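Local atomic coordinates of tegument protein VP22 (Human herpesvirus 1, PDB entry 4XAL), a protein that supports viral mRNA accumulation and late protein translation, modulates the virion host shutoff RNase and stabilises microtubules during infection. Residues F46-R49 with V50-A54; A59-H62 with A63-A67; Q69-M73 with S74-T78; D79-L82 with N83-L86. All coordinates share one frame; numbering follows the deposited sequence.

The four contacts follow one another along the chain, and each joins residues three to five positions apart. Contacts 1, 2 and 3 occupy the start, middle and end of the long helix 41-74; their centres are about 20 Å apart from contact 1 to contact 2 and about 15 Å from contact 2 to contact 3. Contact 3 runs off the helix into the loop before helix 79-88, which holds contact 4. Contacts 3 and 4 touch, their centres about 9 Å apart, whereas contacts 1 and 3 lie on opposite sides of the chain's centre. This part of the VP22 core domain thus sets a long helix against a short one folded back at its far end.

Contact 1 (F46-R49 with V50-A54); sequences FNKR and VFCAA
Val50 N donates to Phe46 O, and the same i to i+4 bond repeats three more times down to Ala53 N and Arg49 O, giving a regular stretch of alpha-helix. The bond to Phe46 O measures 3.1 Å from Val50 N and lies in the carbonyl plane, while the other three donors come in tilted from theirs. Above this backbone, the clearest side-chain meeting is between Phe46 and Val50, also four residues apart. With CG anti to its backbone N (chi1 177°), the Phe46 ring stands beside its own carbonyl, where the next turn can reach it. One methyl of Val50, CG2, settles over a ring face in a CH-pi contact, 4.1 Å from the centroid of the Phe46 ring. It sits off-centre, toward the CE2 and CZ rim, and CE2 of Phe46 is 3.8 Å from CG2 of Val50. The same methyl also packs against Phe46 O, so one branch covers both ring and carbonyl. Beside this pair, Arg49 bends at chi3 and lays a guanidinium face against Phe46 CA, off-centre. The SG of Cys52 lies 3.3 Å from Lys48 O, while the extended Lys48 chain leads its ammonium group away. Asn47 reaches in another direction, its OD1 accepting a bond from Ser29 N and so tying the helix to the loop before it. Val50 and Ala54 both pack on Leu102, and Phe51 on Leu101, which joins this part of helix 41-74 to helix 101-107.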
ATOM      1  N   PHE A  46      -5.500 -18.057   1.652  1.00 21.24           N
ATOM      2  CA  PHE A  46      -6.251 -17.001   0.974  1.00 23.33           C
ATOM      3  C   PHE A  46      -6.192 -15.695   1.763  1.00 20.74           C
ATOM      4  O   PHE A  46      -5.892 -14.625   1.211  1.00 19.01           O
ATOM      5  CB  PHE A  46      -7.712 -17.418   0.761  1.00 22.55           C
ATOM      6  CG  PHE A  46      -8.561 -16.340   0.136  1.00 18.89           C
ATOM      7  CD1 PHE A  46      -8.566 -16.155  -1.237  1.00 31.90           C
ATOM      8  CD2 PHE A  46      -9.342 -15.507   0.922  1.00 19.42           C
ATOM      9  CE1 PHE A  46      -9.338 -15.156  -1.818  1.00 30.30           C
ATOM     10  CE2 PHE A  46     -10.115 -14.509   0.353  1.00 21.40           C
ATOM     11  CZ  PHE A  46     -10.109 -14.332  -1.022  1.00 27.07           C
ATOM     12  N   ASN A  47      -6.454 -15.778   3.059  1.00 14.08           N
ATOM     13  CA  ASN A  47      -6.489 -14.570   3.873  1.00 16.04           C
ATOM     14  C   ASN A  47      -5.106 -13.933   4.000  1.00 18.55           C
ATOM     15  O   ASN A  47      -4.989 -12.702   4.093  1.00 14.04           O
ATOM     16  CB  ASN A  47      -7.070 -14.873   5.254  1.00 16.83           C
ATOM     17  CG  ASN A  47      -8.579 -15.032   5.228  1.00 18.24           C
ATOM     18  OD1 ASN A  47      -9.238 -14.644   4.256  1.00 15.19           O
ATOM     19  ND2 ASN A  47      -9.140 -15.587   6.307  1.00 17.98           N
ATOM     20  N   LYS A  48      -4.067 -14.768   4.014  1.00 16.26           N
ATOM     21  CA  LYS A  48      -2.694 -14.264   4.069  1.00 15.03           C
ATOM     22  C   LYS A  48      -2.409 -13.402   2.856  1.00 17.07           C
ATOM     23  O   LYS A  48      -1.844 -12.305   2.972  1.00 14.19           O
ATOM     24  CB  LYS A  48      -1.684 -15.419   4.139  1.00 17.25           C
ATOM     25  CG  LYS A  48      -0.237 -14.962   4.256  1.00 16.83           C
ATOM     26  CD  LYS A  48       0.736 -16.133   4.330  1.00 19.11           C
ATOM     27  CE  LYS A  48       2.162 -15.640   4.566  1.00 23.73           C
ATOM     28  NZ  LYS A  48       3.148 -16.760   4.634  1.00 23.46           N
ATOM     29  N   ARG A  49      -2.811 -13.896   1.687  1.00 15.88           N
ATOM     30  CA  ARG A  49      -2.551 -13.172   0.446  1.00 15.29           C
ATOM     31  C   ARG A  49      -3.311 -11.855   0.444  1.00 13.46           C
ATOM     32  O   ARG A  49      -2.771 -10.835   0.017  1.00 15.60           O
ATOM     33  CB  ARG A  49      -2.924 -14.020  -0.776  1.00 22.09           C
ATOM     34  CG  ARG A  49      -2.038 -15.246  -0.962  1.00 26.87           C
ATOM     35  CD  ARG A  49      -2.350 -15.996  -2.267  1.00 33.08           C
ATOM     36  NE  ARG A  49      -3.709 -16.543  -2.324  1.00 40.87           N
ATOM     37  CZ  ARG A  49      -4.039 -17.800  -2.018  1.00 42.84           C
ATOM     38  NH1 ARG A  49      -3.116 -18.664  -1.610  1.00 43.43           N
ATOM     39  NH2 ARG A  49      -5.301 -18.201  -2.112  1.00 37.61           N
ATOM     40  N   VAL A  50      -4.558 -11.873   0.918  1.00 14.04           N
ATOM     41  CA  VAL A  50      -5.369 -10.653   0.979  1.00 15.46           C
ATOM     42  C   VAL A  50      -4.773  -9.592   1.917  1.00 13.80           C
ATOM     43  O   VAL A  50      -4.701  -8.408   1.566  1.00 12.96           O
ATOM     44  CB  VAL A  50      -6.807 -10.950   1.430  1.00 15.71           C
ATOM     45  CG1 VAL A  50      -7.553  -9.649   1.730  1.00 12.62           C
ATOM     46  CG2 VAL A  50      -7.553 -11.768   0.372  1.00 16.89           C
ATOM     47  N   PHE A  51      -4.340 -10.032   3.099  1.00 11.24           N
ATOM     48  CA  PHE A  51      -3.703  -9.165   4.098  1.00 12.87           C
ATOM     49  C   PHE A  51      -2.476  -8.481   3.507  1.00 12.31           C
ATOM     50  O   PHE A  51      -2.329  -7.252   3.573  1.00 13.20           O
ATOM     51  CB  PHE A  51      -3.305  -9.999   5.330  1.00 12.59           C
ATOM     52  CG  PHE A  51      -2.604  -9.218   6.416  1.00 15.38           C
ATOM     53  CD1 PHE A  51      -3.318  -8.412   7.281  1.00 14.63           C
ATOM     54  CD2 PHE A  51      -1.224  -9.353   6.610  1.00 14.44           C
ATOM     55  CE1 PHE A  51      -2.663  -7.717   8.305  1.00 17.12           C
ATOM     56  CE2 PHE A  51      -0.581  -8.668   7.626  1.00 10.94           C
ATOM     57  CZ  PHE A  51      -1.288  -7.851   8.463  1.00 13.17           C
ATOM     58  N   CYS A  52      -1.593  -9.282   2.934  1.00 12.90           N
ATOM     59  CA  CYS A  52      -0.339  -8.751   2.400  1.00 13.80           C
ATOM     60  C   CYS A  52      -0.607  -7.827   1.225  1.00 15.57           C
ATOM     61  O   CYS A  52       0.055  -6.790   1.074  1.00 13.47           O
ATOM     62  CB  CYS A  52       0.595  -9.888   2.001  1.00 15.90           C
ATOM     63  SG  CYS A  52       1.119 -10.900   3.437  1.00 19.52           S
ATOM     64  N   ALA A  53      -1.594  -8.179   0.405  1.00 12.73           N
ATOM     65  CA  ALA A  53      -1.930  -7.350  -0.758  1.00 13.29           C
ATOM     66  C   ALA A  53      -2.418  -5.974  -0.343  1.00 14.57           C
ATOM     67  O   ALA A  53      -2.027  -4.964  -0.934  1.00 14.47           O
ATOM     68  CB  ALA A  53      -2.982  -8.045  -1.621  1.00 15.76           C
ATOM     69  N   ALA A  54      -3.264  -5.925   0.681  1.00 12.62           N
ATOM     70  CA  ALA A  54      -3.803  -4.661   1.171  1.00 12.40           C
ATOM     71  C   ALA A  54      -2.710  -3.762   1.729  1.00 14.52           C
ATOM     72  O   ALA A  54      -2.683  -2.553   1.473  1.00 12.37           O
ATOM     73  CB  ALA A  54      -4.868  -4.918   2.246  1.00 13.24           C
TER

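Contact 2 (A59-H62 with A63-A67); sequences AAMH and ARMAA
Met61 sends CG anti to its backbone N (chi1 -176°), whereas Met65 sends its own anti to the carbonyl carbon (chi1 -79°), and these different first torsions, with bends farther along each chain, bring the two sulfurs together on one side of the alpha-helix. The motif is the plain i to i+4 pairing of helix 41-74, with four backbone bonds, from Ala63 N to Ala59 O through Ala66 N to His62 O, holding successive turns in step. The two thioethers lie side by side and point the same way. Met65 CG also rests 3.4 Å from Met61 O, so this chain runs along the carbonyl before its sulfur meets the other. Bends at chi2 and chi3 carry the Met61 methyl, CE, over one face of the His62 ring, toward its rim. Met65 SD approaches that ring obliquely, 4.3 Å from His62 ND1. Other faces of the helix pack through alanines: Ala63 on Val93 and Ala66 on Ile91, both of strand 91-94, while Met61 also touches Leu108. The sulfur pair is tight, with Met61 SD just 3.3 Å from Met65 SD, inside the usual van der Waals separation.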
ATOM      1  N   ALA A  59       0.815   0.924   1.061  1.00 14.42           N
ATOM      2  CA  ALA A  59       2.192   1.405   1.085  1.00 13.07           C
ATOM      3  C   ALA A  59       2.550   2.044  -0.250  1.00 16.79           C
ATOM      4  O   ALA A  59       3.131   3.132  -0.282  1.00 17.34           O
ATOM      5  CB  ALA A  59       3.139   0.286   1.394  1.00 15.04           C
ATOM      6  N   ALA A  60       2.213   1.370  -1.347  1.00 14.43           N
ATOM      7  CA  ALA A  60       2.480   1.929  -2.686  1.00 15.89           C
ATOM      8  C   ALA A  60       1.806   3.292  -2.842  1.00 18.51           C
ATOM      9  O   ALA A  60       2.419   4.245  -3.322  1.00 17.86           O
ATOM     10  CB  ALA A  60       2.006   0.972  -3.782  1.00 17.14           C
ATOM     11  N   MET A  61       0.544   3.395  -2.437  1.00 16.26           N
ATOM     12  CA  MET A  61      -0.181   4.648  -2.626  1.00 22.12           C
ATOM     13  C   MET A  61       0.460   5.782  -1.829  1.00 21.45           C
ATOM     14  O   MET A  61       0.673   6.877  -2.362  1.00 21.50           O
ATOM     15  CB  MET A  61      -1.660   4.485  -2.246  1.00 19.30           C
ATOM     16  CG  MET A  61      -2.502   5.722  -2.505  1.00 29.73           C
ATOM     17  SD  MET A  61      -2.528   6.872  -1.109  1.00 44.92           S
ATOM     18  CE  MET A  61      -3.533   5.980   0.082  1.00 36.82           C
ATOM     19  N   HIS A  62       0.793   5.537  -0.566  1.00 15.65           N
ATOM     20  CA  HIS A  62       1.408   6.593   0.229  1.00 18.69           C
ATOM     21  C   HIS A  62       2.807   6.959  -0.249  1.00 18.62           C
ATOM     22  O   HIS A  62       3.191   8.134  -0.217  1.00 17.77           O
ATOM     23  CB  HIS A  62       1.441   6.200   1.698  1.00 21.12           C
ATOM     24  CG  HIS A  62       0.087   6.220   2.329  1.00 29.88           C
ATOM     25  ND1 HIS A  62      -0.702   7.352   2.346  1.00 34.14           N
ATOM     26  CD2 HIS A  62      -0.649   5.241   2.900  1.00 32.98           C
ATOM     27  CE1 HIS A  62      -1.850   7.075   2.935  1.00 40.01           C
ATOM     28  NE2 HIS A  62      -1.848   5.798   3.272  1.00 35.11           N
ATOM     29  N   ALA A  63       3.570   5.967  -0.689  1.00 15.49           N
ATOM     30  CA  ALA A  63       4.896   6.253  -1.226  1.00 14.45           C
ATOM     31  C   ALA A  63       4.829   7.068  -2.524  1.00 17.56           C
ATOM     32  O   ALA A  63       5.634   7.995  -2.721  1.00 17.17           O
ATOM     33  CB  ALA A  63       5.655   4.966  -1.445  1.00 14.92           C
ATOM     34  N   ARG A  64       3.883   6.748  -3.401  0.50 16.34           N
ATOM     35  CA  ARG A  64       3.732   7.522  -4.630  0.50 17.84           C
ATOM     36  C   ARG A  64       3.332   8.967  -4.327  0.50 20.47           C
ATOM     37  O   ARG A  64       3.791   9.901  -4.993  0.50 18.17           O
ATOM     38  CB  ARG A  64       2.708   6.873  -5.554  0.50 18.58           C
ATOM     39  CG  ARG A  64       3.185   5.566  -6.171  0.50 19.72           C
ATOM     40  CD  ARG A  64       2.083   4.969  -7.024  0.50 25.27           C
ATOM     41  NE  ARG A  64       1.663   5.913  -8.050  0.50 26.67           N
ATOM     42  CZ  ARG A  64       1.842   5.727  -9.352  0.50 26.21           C
ATOM     43  NH1 ARG A  64       2.409   4.613  -9.791  0.50 23.50           N
ATOM     44  NH2 ARG A  64       1.438   6.649 -10.213  0.50 27.74           N
ATOM     45  N   MET A  65       2.477   9.148  -3.325  1.00 18.14           N
ATOM     46  CA  MET A  65       2.060  10.485  -2.925  1.00 21.67           C
ATOM     47  C   MET A  65       3.262  11.283  -2.456  1.00 20.24           C
ATOM     48  O   MET A  65       3.429  12.452  -2.827  1.00 20.80           O
ATOM     49  CB  MET A  65       1.001  10.418  -1.815  1.00 26.23           C
ATOM     50  CG  MET A  65      -0.393  10.114  -2.303  1.00 28.33           C
ATOM     51  SD  MET A  65      -1.533   9.978  -0.908  1.00 50.97           S
ATOM     52  CE  MET A  65      -1.063  11.395   0.090  1.00 33.09           C
ATOM     53  N   ALA A  66       4.114  10.648  -1.661  1.00 16.28           N
ATOM     54  CA  ALA A  66       5.335  11.290  -1.179  1.00 17.91           C
ATOM     55  C   ALA A  66       6.287  11.615  -2.335  1.00 21.03           C
ATOM     56  O   ALA A  66       6.949  12.666  -2.350  1.00 19.40           O
ATOM     57  CB  ALA A  66       6.032  10.406  -0.166  1.00 18.57           C
ATOM     58  N   ALA A  67       6.358  10.703  -3.294  1.00 16.82           N
ATOM     59  CA  ALA A  67       7.229  10.879  -4.453  1.00 16.51           C
ATOM     60  C   ALA A  67       6.737  12.044  -5.313  1.00 16.87           C
ATOM     61  O   ALA A  67       7.533  12.846  -5.810  1.00 17.29           O
ATOM     62  CB  ALA A  67       7.282   9.573  -5.274  1.00 16.66           C
TER

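Contact 3 (Q69-M73 with S74-T78); sequences QLWDM and SRPRT
Leu70 O is gripped twice by one residue: Ser74 OG donates to it at 2.9 Å and Ser74 N at 3.1 Å, the two arriving from opposite faces of the carbonyl plane. The hydroxyl can turn back in this way because OG stands beside the serine's own backbone N (chi1 -61°). One residue on, Arg75 N reaches Trp71 O at 2.7 Å, nearly in line with the carbonyl bond. This is the C-terminal end of helix 41-74, where Arg75 is the first residue to leave helical angles and takes a positive phi of 47°. Pro76 follows it and has no N-H, so the further backbone bond that would complete a Schellman motif cannot form. Its ring packs on the indole. Pro76 CG makes a CH-pi contact over the six-membered ring of Trp71, 3.5 Å from the centroid and only 6° off the normal, while Pro76 CD packs on Trp71 O. A water in the plane of the indole accepts from Trp71 NE1 at 2.9 Å, and takes a weak bond from Arg77 NH1. That same NH1 donates to Pro76 O at 2.6 Å, nearly in the guanidinium plane, which folds the arginine back along the turn. Arg77 NE lies over the centre of the Arg75 guanidinium. From helix 79-88, Leu85 packs against Ser74 and Trp71.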
ATOM      1  N   GLN A  69       5.132  14.609  -4.230  1.00 19.72           N
ATOM      2  CA  GLN A  69       5.449  15.817  -3.471  1.00 19.90           C
ATOM      3  C   GLN A  69       6.903  16.214  -3.665  1.00 23.93           C
ATOM      4  O   GLN A  69       7.211  17.375  -3.977  1.00 18.56           O
ATOM      5  CB  GLN A  69       5.155  15.600  -1.983  1.00 26.75           C
ATOM      6  CG  GLN A  69       5.529  16.780  -1.100  1.00 37.98           C
ATOM      7  CD  GLN A  69       4.896  16.698   0.282  1.00 54.11           C
ATOM      8  OE1 GLN A  69       3.769  17.151   0.488  1.00 62.78           O
ATOM      9  NE2 GLN A  69       5.621  16.118   1.235  1.00 56.26           N
ATOM     10  N   LEU A  70       7.790  15.241  -3.486  1.00 17.07           N
ATOM     11  CA  LEU A  70       9.217  15.459  -3.660  1.00 20.26           C
ATOM     12  C   LEU A  70       9.549  15.901  -5.088  1.00 20.13           C
ATOM     13  O   LEU A  70      10.353  16.817  -5.295  1.00 16.16           O
ATOM     14  CB  LEU A  70       9.989  14.186  -3.303  1.00 18.13           C
ATOM     15  CG  LEU A  70      11.482  14.196  -3.600  1.00 20.67           C
ATOM     16  CD1 LEU A  70      12.176  15.234  -2.738  1.00 27.44           C
ATOM     17  CD2 LEU A  70      12.055  12.812  -3.347  1.00 23.46           C
ATOM     18  N   TRP A  71       8.940  15.244  -6.070  1.00 15.69           N
ATOM     19  CA  TRP A  71       9.152  15.616  -7.467  1.00 16.59           C
ATOM     20  C   TRP A  71       8.700  17.053  -7.741  1.00 20.27           C
ATOM     21  O   TRP A  71       9.423  17.838  -8.356  1.00 18.36           O
ATOM     22  CB  TRP A  71       8.405  14.655  -8.389  1.00 18.10           C
ATOM     23  CG  TRP A  71       8.558  14.964  -9.841  1.00 16.57           C
ATOM     24  CD1 TRP A  71       7.891  15.914 -10.555  1.00 16.60           C
ATOM     25  CD2 TRP A  71       9.426  14.297 -10.765  1.00 15.93           C
ATOM     26  NE1 TRP A  71       8.298  15.884 -11.876  1.00 18.61           N
ATOM     27  CE2 TRP A  71       9.243  14.904 -12.023  1.00 15.58           C
ATOM     28  CE3 TRP A  71      10.349  13.251 -10.643  1.00 14.04           C
ATOM     29  CZ2 TRP A  71       9.936  14.488 -13.161  1.00 15.68           C
ATOM     30  CZ3 TRP A  71      11.039  12.846 -11.773  1.00 12.60           C
ATOM     31  CH2 TRP A  71      10.833  13.470 -13.011  1.00 15.09           C
ATOM     32  N   ASP A  72       7.497  17.382  -7.290  1.00 18.72           N
ATOM     33  CA  ASP A  72       6.919  18.701  -7.517  1.00 25.18           C
ATOM     34  C   ASP A  72       7.742  19.827  -6.894  1.00 23.40           C
ATOM     35  O   ASP A  72       7.840  20.911  -7.466  1.00 29.39           O
ATOM     36  CB  ASP A  72       5.490  18.749  -6.977  1.00 23.10           C
ATOM     37  CG  ASP A  72       4.507  18.023  -7.869  1.00 24.70           C
ATOM     38  OD1 ASP A  72       4.896  17.609  -8.985  1.00 27.18           O
ATOM     39  OD2 ASP A  72       3.341  17.885  -7.465  1.00 27.38           O
ATOM     40  N   MET A  73       8.319  19.567  -5.727  1.00 19.57           N
ATOM     41  CA  MET A  73       9.171  20.539  -5.041  1.00 24.65           C
ATOM     42  C   MET A  73      10.517  20.742  -5.740  1.00 28.53           C
ATOM     43  O   MET A  73      11.090  21.833  -5.716  1.00 23.64           O
ATOM     44  CB  MET A  73       9.421  20.094  -3.601  1.00 28.03           C
ATOM     45  CG  MET A  73       8.212  20.228  -2.684  1.00 33.38           C
ATOM     46  SD  MET A  73       8.435  19.297  -1.155  1.00 51.74           S
ATOM     47  CE  MET A  73      10.213  19.364  -0.967  1.00 44.17           C
ATOM     48  N   SER A  74      11.019  19.668  -6.340  1.00 21.15           N
ATOM     49  CA  SER A  74      12.302  19.670  -7.041  1.00 20.67           C
ATOM     50  C   SER A  74      12.185  20.206  -8.460  1.00 21.04           C
ATOM     51  O   SER A  74      13.075  20.909  -8.948  1.00 18.80           O
ATOM     52  CB  SER A  74      12.873  18.254  -7.095  1.00 20.15           C
ATOM     53  OG  SER A  74      13.087  17.748  -5.795  1.00 27.32           O
ATOM     54  N   ARG A  75      11.089  19.841  -9.120  1.00 17.63           N
ATOM     55  CA  ARG A  75      10.846  20.188 -10.519  1.00 21.49           C
ATOM     56  C   ARG A  75      12.065  19.906 -11.401  1.00 20.30           C
ATOM     57  O   ARG A  75      12.618  20.818 -12.049  1.00 17.98           O
ATOM     58  CB  ARG A  75      10.424  21.655 -10.647  1.00 23.12           C
ATOM     59  CG  ARG A  75       9.653  21.954 -11.922  1.00 29.89           C
ATOM     60  CD  ARG A  75       9.185  23.400 -11.996  1.00 40.89           C
ATOM     61  NE  ARG A  75       8.645  23.719 -13.317  1.00 47.72           N
ATOM     62  CZ  ARG A  75       9.374  24.171 -14.337  1.00 52.73           C
ATOM     63  NH1 ARG A  75      10.678  24.371 -14.190  1.00 49.75           N
ATOM     64  NH2 ARG A  75       8.797  24.427 -15.507  1.00 57.61           N
ATOM     65  N   PRO A  76      12.498  18.633 -11.439  1.00 20.75           N
ATOM     66  CA  PRO A  76      13.634  18.315 -12.312  1.00 15.05           C
ATOM     67  C   PRO A  76      13.257  18.575 -13.764  1.00 17.90           C
ATOM     68  O   PRO A  76      12.109  18.345 -14.162  1.00 18.86           O
ATOM     69  CB  PRO A  76      13.895  16.821 -12.048  1.00 18.43           C
ATOM     70  CG  PRO A  76      12.587  16.298 -11.509  1.00 18.70           C
ATOM     71  CD  PRO A  76      11.916  17.437 -10.799  1.00 17.10           C
ATOM     72  N   ARG A  77      14.217  19.057 -14.545  1.00 17.92           N
ATOM     73  CA  ARG A  77      13.954  19.417 -15.936  1.00 18.01           C
ATOM     74  C   ARG A  77      15.113  19.022 -16.868  1.00 16.53           C
ATOM     75  O   ARG A  77      15.103  19.371 -18.057  1.00 22.19           O
ATOM     76  CB  ARG A  77      13.671  20.919 -16.041  1.00 25.90           C
ATOM     77  CG  ARG A  77      12.257  21.313 -15.606  1.00 27.93           C
ATOM     78  CD  ARG A  77      11.213  20.452 -16.334  1.00 32.38           C
ATOM     79  NE  ARG A  77       9.827  20.789 -16.000  1.00 40.26           N
ATOM     80  CZ  ARG A  77       9.108  20.196 -15.045  1.00 40.32           C
ATOM     81  NH1 ARG A  77       9.636  19.225 -14.302  1.00 30.92           N
ATOM     82  NH2 ARG A  77       7.854  20.578 -14.827  1.00 40.13           N
ATOM     83  N   THR A  78      16.098  18.310 -16.326  1.00 16.42           N
ATOM     84  CA  THR A  78      17.189  17.709 -17.113  1.00 17.39           C
ATOM     85  C   THR A  78      17.555  16.351 -16.545  1.00 20.42           C
ATOM     86  O   THR A  78      17.224  16.055 -15.392  1.00 17.33           O
ATOM     87  CB  THR A  78      18.474  18.563 -17.124  1.00 17.09           C
ATOM     88  OG1 THR A  78      19.068  18.576 -15.818  1.00 19.19           O
ATOM     89  CG2 THR A  78      18.187  19.981 -17.574  1.00 20.24           C
TER
HETATM   90  O   HOH W   1       7.221  17.687 -13.850  1.00 35.40           O

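Contact 4 (D79-L82 with N83-L86); sequences DEDL and NELL
Glu80 and Glu84 bring their carboxylates together, OE2 of Glu80 lying 2.6 Å from OE2 of Glu84. Two acid oxygens so close probably share a proton, and the proximity would be expected to raise the pKa of one of them. The side chains cross at about a right angle, with the carboxylate planes 74° apart. Glu80 is folded at chi2 (56°), which turns its acid toward the following turn, while Glu84 runs extended beyond CG and back over Glu80 O, with its CD 3.3 Å from that oxygen. The other oxygen of Glu84, OE1, stands 3.9 Å from Asp81 OD1, so a third acid group probably adds to the negative character of this patch. On another side of the helix, Leu86 CG rests 3.3 Å from Leu82 O, and Leu82 CD1 lies 4.4 Å from Leu85 CD2. These contacts ride on the first turns of helix 79-88, where the backbone bonds run from Asn83 N to Asp79 O through to Leu86 N to Leu82 O. Residues 82-86 form the start of a nuclear export signal assigned by similarity, and its leucines are part of this helix. Outward from this shell, Thr78 is the N-cap, its OG1 bonded to Asp81 N, and Asp81 OD2 answers by accepting from Arg77 N. That bond helps to hold the carboxylate whose other oxygen, OD1, faces Glu84. Leu85 O takes a bond from Thr89 OG1, while Leu82 packs on Trp71 and Leu85 on Leu70, setting the short helix against the end of helix 41-74.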
ATOM      1  N   ASP A  79      18.267  15.538 -17.328  1.00 18.79           N
ATOM      2  CA  ASP A  79      18.739  14.243 -16.827  1.00 20.26           C
ATOM      3  C   ASP A  79      19.662  14.430 -15.639  1.00 19.16           C
ATOM      4  O   ASP A  79      19.668  13.624 -14.699  1.00 16.33           O
ATOM      5  CB  ASP A  79      19.459  13.455 -17.924  1.00 18.03           C
ATOM      6  CG  ASP A  79      18.504  12.852 -18.921  1.00 19.29           C
ATOM      7  OD1 ASP A  79      17.287  13.078 -18.782  1.00 18.76           O
ATOM      8  OD2 ASP A  79      18.975  12.170 -19.860  1.00 23.42           O
ATOM      9  N   GLU A  80      20.447  15.505 -15.673  1.00 17.85           N
ATOM     10  CA  GLU A  80      21.338  15.814 -14.565  1.00 18.28           C
ATOM     11  C   GLU A  80      20.550  16.140 -13.293  1.00 15.55           C
ATOM     12  O   GLU A  80      20.939  15.723 -12.196  1.00 17.96           O
ATOM     13  CB  GLU A  80      22.262  16.983 -14.933  1.00 24.75           C
ATOM     14  CG  GLU A  80      23.115  17.512 -13.776  1.00 30.93           C
ATOM     15  CD  GLU A  80      23.971  16.442 -13.102  1.00 39.98           C
ATOM     16  OE1 GLU A  80      24.324  15.433 -13.752  1.00 42.67           O
ATOM     17  OE2 GLU A  80      24.310  16.622 -11.909  1.00 38.81           O
ATOM     18  N   ASP A  81      19.466  16.901 -13.432  1.00 14.61           N
ATOM     19  CA  ASP A  81      18.583  17.182 -12.291  1.00 15.06           C
ATOM     20  C   ASP A  81      18.099  15.876 -11.685  1.00 16.56           C
ATOM     21  O   ASP A  81      17.999  15.703 -10.466  1.00 16.47           O
ATOM     22  CB  ASP A  81      17.345  17.972 -12.709  1.00 15.20           C
ATOM     23  CG  ASP A  81      17.633  19.423 -13.012  1.00 16.30           C
ATOM     24  OD1 ASP A  81      18.779  19.871 -12.808  1.00 19.19           O
ATOM     25  OD2 ASP A  81      16.681  20.095 -13.439  1.00 16.61           O
ATOM     26  N   LEU A  82      17.732  14.972 -12.575  1.00 14.94           N
ATOM     27  CA  LEU A  82      17.101  13.729 -12.153  1.00 14.01           C
ATOM     28  C   LEU A  82      18.103  12.859 -11.417  1.00 15.86           C
ATOM     29  O   LEU A  82      17.787  12.280 -10.380  1.00 16.77           O
ATOM     30  CB  LEU A  82      16.516  13.021 -13.373  1.00 14.94           C
ATOM     31  CG  LEU A  82      15.811  11.700 -13.102  1.00 17.17           C
ATOM     32  CD1 LEU A  82      14.729  11.902 -12.039  1.00 17.51           C
ATOM     33  CD2 LEU A  82      15.217  11.216 -14.417  1.00 18.04           C
ATOM     34  N   ASN A  83      19.323  12.781 -11.943  1.00 14.36           N
ATOM     35  CA  ASN A  83      20.416  12.096 -11.260  1.00 19.63           C
ATOM     36  C   ASN A  83      20.596  12.608  -9.835  1.00 19.71           C
ATOM     37  O   ASN A  83      20.792  11.836  -8.898  1.00 18.59           O
ATOM     38  CB  ASN A  83      21.720  12.270 -12.046  1.00 22.59           C
ATOM     39  CG  ASN A  83      22.878  11.495 -11.450  1.00 35.18           C
ATOM     40  OD1 ASN A  83      22.758  10.302 -11.164  1.00 43.26           O
ATOM     41  ND2 ASN A  83      24.016  12.164 -11.273  1.00 43.71           N
ATOM     42  N   GLU A  84      20.540  13.927  -9.680  1.00 15.95           N
ATOM     43  CA  GLU A  84      20.644  14.548  -8.367  1.00 15.93           C
ATOM     44  C   GLU A  84      19.480  14.153  -7.462  1.00 15.65           C
ATOM     45  O   GLU A  84      19.666  13.834  -6.273  1.00 16.20           O
ATOM     46  CB  GLU A  84      20.706  16.075  -8.519  1.00 17.43           C
ATOM     47  CG  GLU A  84      22.000  16.545  -9.164  1.00 18.40           C
ATOM     48  CD  GLU A  84      21.880  17.901  -9.834  1.00 22.61           C
ATOM     49  OE1 GLU A  84      20.833  18.561  -9.709  1.00 20.67           O
ATOM     50  OE2 GLU A  84      22.843  18.309 -10.510  1.00 31.08           O
ATOM     51  N   LEU A  85      18.275  14.194  -8.016  1.00 14.21           N
ATOM     52  CA  LEU A  85      17.084  13.899  -7.223  1.00 15.07           C
ATOM     53  C   LEU A  85      17.116  12.449  -6.735  1.00 16.26           C
ATOM     54  O   LEU A  85      16.783  12.165  -5.582  1.00 16.58           O
ATOM     55  CB  LEU A  85      15.816  14.167  -8.031  1.00 15.70           C
ATOM     56  CG  LEU A  85      14.503  13.725  -7.379  1.00 16.86           C
ATOM     57  CD1 LEU A  85      14.210  14.567  -6.140  1.00 20.31           C
ATOM     58  CD2 LEU A  85      13.350  13.797  -8.368  1.00 17.44           C
ATOM     59  N   LEU A  86      17.518  11.532  -7.617  1.00 18.07           N
ATOM     60  CA  LEU A  86      17.635  10.123  -7.239  1.00 16.57           C
ATOM     61  C   LEU A  86      18.533   9.960  -6.019  1.00 20.50           C
ATOM     62  O   LEU A  86      18.232   9.187  -5.113  1.00 16.90           O
ATOM     63  CB  LEU A  86      18.182   9.299  -8.403  1.00 18.85           C
ATOM     64  CG  LEU A  86      17.262   9.164  -9.611  1.00 19.16           C
ATOM     65  CD1 LEU A  86      18.018   8.510 -10.777  1.00 20.73           C
ATOM     66  CD2 LEU A  86      16.054   8.341  -9.248  1.00 19.22           C
TER